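Local coordinates for protein probable M18-family aminopeptidase 1 (Thermotoga maritima, PDB 2GLF) that probably acts as a zinc-dependent aminopeptidase of the M18 family, removing residues from the N-terminus of peptides, at residues 4-9 with 347-352. Numbering follows the deposited sequence.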
loop_
_atom_site.group_PDB
_atom_site.type_symbol
_atom_site.label_atom_id
_atom_site.label_comp_id
_atom_site.label_asym_id
_atom_site.label_seq_id
_atom_site.Cartn_x
_atom_site.Cartn_y
_atom_site.Cartn_z
ATOM N N ARG A 4 -2.111 -42.917 25.042
ATOM C CA ARG A 4 -3.309 -42.474 25.770
ATOM C C ARG A 4 -4.496 -43.437 25.721
ATOM O O ARG A 4 -4.641 -44.220 24.783
ATOM C CB ARG A 4 -3.760 -41.098 25.266
ATOM C CG ARG A 4 -2.884 -39.947 25.735
ATOM C CD ARG A 4 -3.443 -38.599 25.292
ATOM N NE ARG A 4 -3.414 -38.437 23.842
ATOM C CZ ARG A 4 -3.799 -37.336 23.204
ATOM N NH1 ARG A 4 -4.246 -36.289 23.885
ATOM N NH2 ARG A 4 -3.730 -37.278 21.882
ATOM N N LYS A 5 -5.345 -43.369 26.741
ATOM C CA LYS A 5 -6.519 -44.232 26.820
ATOM C C LYS A 5 -7.797 -43.429 26.645
ATOM O O LYS A 5 -7.830 -42.233 26.937
ATOM C CB LYS A 5 -6.591 -44.934 28.179
ATOM C CG LYS A 5 -5.421 -45.818 28.519
ATOM C CD LYS A 5 -5.679 -46.538 29.831
ATOM C CE LYS A 5 -4.481 -47.369 30.247
ATOM N NZ LYS A 5 -4.083 -48.315 29.169
ATOM N N ASN A 6 -8.852 -44.096 26.183
ATOM C CA ASN A 6 -10.133 -43.433 26.007
ATOM C C ASN A 6 -11.038 -43.782 27.178
ATOM O O ASN A 6 -11.349 -44.952 27.417
ATOM C CB ASN A 6 -10.797 -43.847 24.691
ATOM C CG ASN A 6 -12.036 -43.017 24.378
ATOM O OD1 ASN A 6 -13.078 -43.167 25.021
ATOM N ND2 ASN A 6 -11.922 -42.125 23.396
ATOM N N VAL A 7 -11.463 -42.758 27.906
ATOM C CA VAL A 7 -12.326 -42.963 29.054
ATOM C C VAL A 7 -13.515 -43.885 28.777
ATOM O O VAL A 7 -13.842 -44.729 29.607
ATOM C CB VAL A 7 -12.824 -41.615 29.599
ATOM C CG1 VAL A 7 -13.818 -41.837 30.723
ATOM C CG2 VAL A 7 -11.637 -40.808 30.102
ATOM N N TRP A 8 -14.152 -43.743 27.615
ATOM C CA TRP A 8 -15.306 -44.586 27.285
ATOM C C TRP A 8 -14.999 -46.081 27.345
ATOM O O TRP A 8 -15.905 -46.894 27.536
ATOM C CB TRP A 8 -15.869 -44.243 25.896
ATOM C CG TRP A 8 -16.471 -42.867 25.814
ATOM C CD1 TRP A 8 -15.897 -41.755 25.272
ATOM C CD2 TRP A 8 -17.737 -42.447 26.344
ATOM N NE1 TRP A 8 -16.720 -40.668 25.433
ATOM C CE2 TRP A 8 -17.858 -41.062 26.087
ATOM C CE3 TRP A 8 -18.777 -43.104 27.011
ATOM C CZ2 TRP A 8 -18.981 -40.319 26.475
ATOM C CZ3 TRP A 8 -19.892 -42.368 27.397
ATOM C CH2 TRP A 8 -19.984 -40.987 27.126
ATOM N N HIS A 9 -13.728 -46.441 27.189
ATOM C CA HIS A 9 -13.328 -47.843 27.235
ATOM C C HIS A 9 -12.850 -48.286 28.617
ATOM O O HIS A 9 -12.366 -49.406 28.777
ATOM C CB HIS A 9 -12.216 -48.104 26.222
ATOM C CG HIS A 9 -12.659 -48.006 24.797
ATOM N ND1 HIS A 9 -11.774 -48.050 23.741
ATOM C CD2 HIS A 9 -13.892 -47.886 24.252
ATOM C CE1 HIS A 9 -12.444 -47.960 22.605
ATOM N NE2 HIS A 9 -13.730 -47.860 22.888
ATOM N N LEU A 347 -10.787 -34.806 23.065
ATOM C CA LEU A 347 -12.029 -35.082 23.793
ATOM C C LEU A 347 -12.185 -36.561 24.141
ATOM O O LEU A 347 -11.946 -37.431 23.309
ATOM C CB LEU A 347 -13.245 -34.649 22.970
ATOM C CG LEU A 347 -13.483 -33.162 22.728
ATOM C CD1 LEU A 347 -14.598 -33.001 21.700
ATOM C CD2 LEU A 347 -13.847 -32.480 24.033
ATOM N N GLY A 348 -12.588 -36.839 25.374
ATOM C CA GLY A 348 -12.787 -38.214 25.797
ATOM C C GLY A 348 -11.537 -39.000 26.152
ATOM O O GLY A 348 -11.605 -40.217 26.355
ATOM N N TYR A 349 -10.392 -38.327 26.230
ATOM C CA TYR A 349 -9.160 -39.021 26.574
ATOM C C TYR A 349 -8.629 -38.683 27.960
ATOM O O TYR A 349 -7.421 -38.723 28.203
ATOM C CB TYR A 349 -8.091 -38.782 25.500
ATOM C CG TYR A 349 -8.285 -39.689 24.304
ATOM C CD1 TYR A 349 -9.344 -39.493 23.416
ATOM C CD2 TYR A 349 -7.467 -40.802 24.114
ATOM C CE1 TYR A 349 -9.584 -40.387 22.377
ATOM C CE2 TYR A 349 -7.703 -41.699 23.080
ATOM C CZ TYR A 349 -8.760 -41.488 22.219
ATOM O OH TYR A 349 -8.998 -42.389 21.209
ATOM N N GLY A 350 -9.549 -38.351 28.862
ATOM C CA GLY A 350 -9.176 -38.057 30.232
ATOM C C GLY A 350 -9.088 -36.609 30.657
ATOM O O GLY A 350 -9.374 -35.698 29.883
ATOM N N VAL A 351 -8.694 -36.411 31.911
ATOM C CA VAL A 351 -8.541 -35.081 32.476
ATOM C C VAL A 351 -7.256 -34.520 31.899
ATOM O O VAL A 351 -6.294 -35.262 31.673
ATOM C CB VAL A 351 -8.383 -35.125 34.006
ATOM C CG1 VAL A 351 -8.718 -33.776 34.599
ATOM C CG2 VAL A 351 -9.261 -36.203 34.586
ATOM N N ALA A 352 -7.240 -33.216 31.659
ATOM C CA ALA A 352 -6.059 -32.577 31.112
ATOM C C ALA A 352 -5.216 -32.003 32.225
ATOM O O ALA A 352 -5.724 -31.319 33.116
ATOM C CB ALA A 352 -6.453 -31.475 30.148
#
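The carbonyl oxygen of G348 accepts a hydrogen bond from the backbone amide of V7, with V7 N and G348 O 3.0 Å apart, the one hydrogen bond between the N-terminal arm 4-9 and the loop that leads into strand 351-354. It illustrates how an N-terminal arm that turns after N6 can be joined to a distant loop by a backbone bond and an aromatic ring together. N6, whose CG lies anti to its backbone N (chi1 -171°), sends its amide across the Y349 ring at about a right angle, the two planes 81° apart. N6 CB lies over one face of the Y349 ring, a CH-pi contact 4.2 Å from its centroid and offset toward the rim, while R4 CB meets the ring edge. N6 OD1 turns back to accept from the backbone N of W8, an Asx turn that probably limits how the side-chain amide of N6 can rotate. Strand 351-354 lies beside 387-389, an outermost strand of the mixed sheet within this chain of the M18 family, a zinc exopeptidase, and D435 holds the amides of G348 and G350. Replacing Y349 by an alanine would probably leave N6 CB and R4 CB without the ring they pack against. V7 CG2 packs on the G350 backbone, 3.7 Å from G350 CA, and P192 of a second subunit packs on N6.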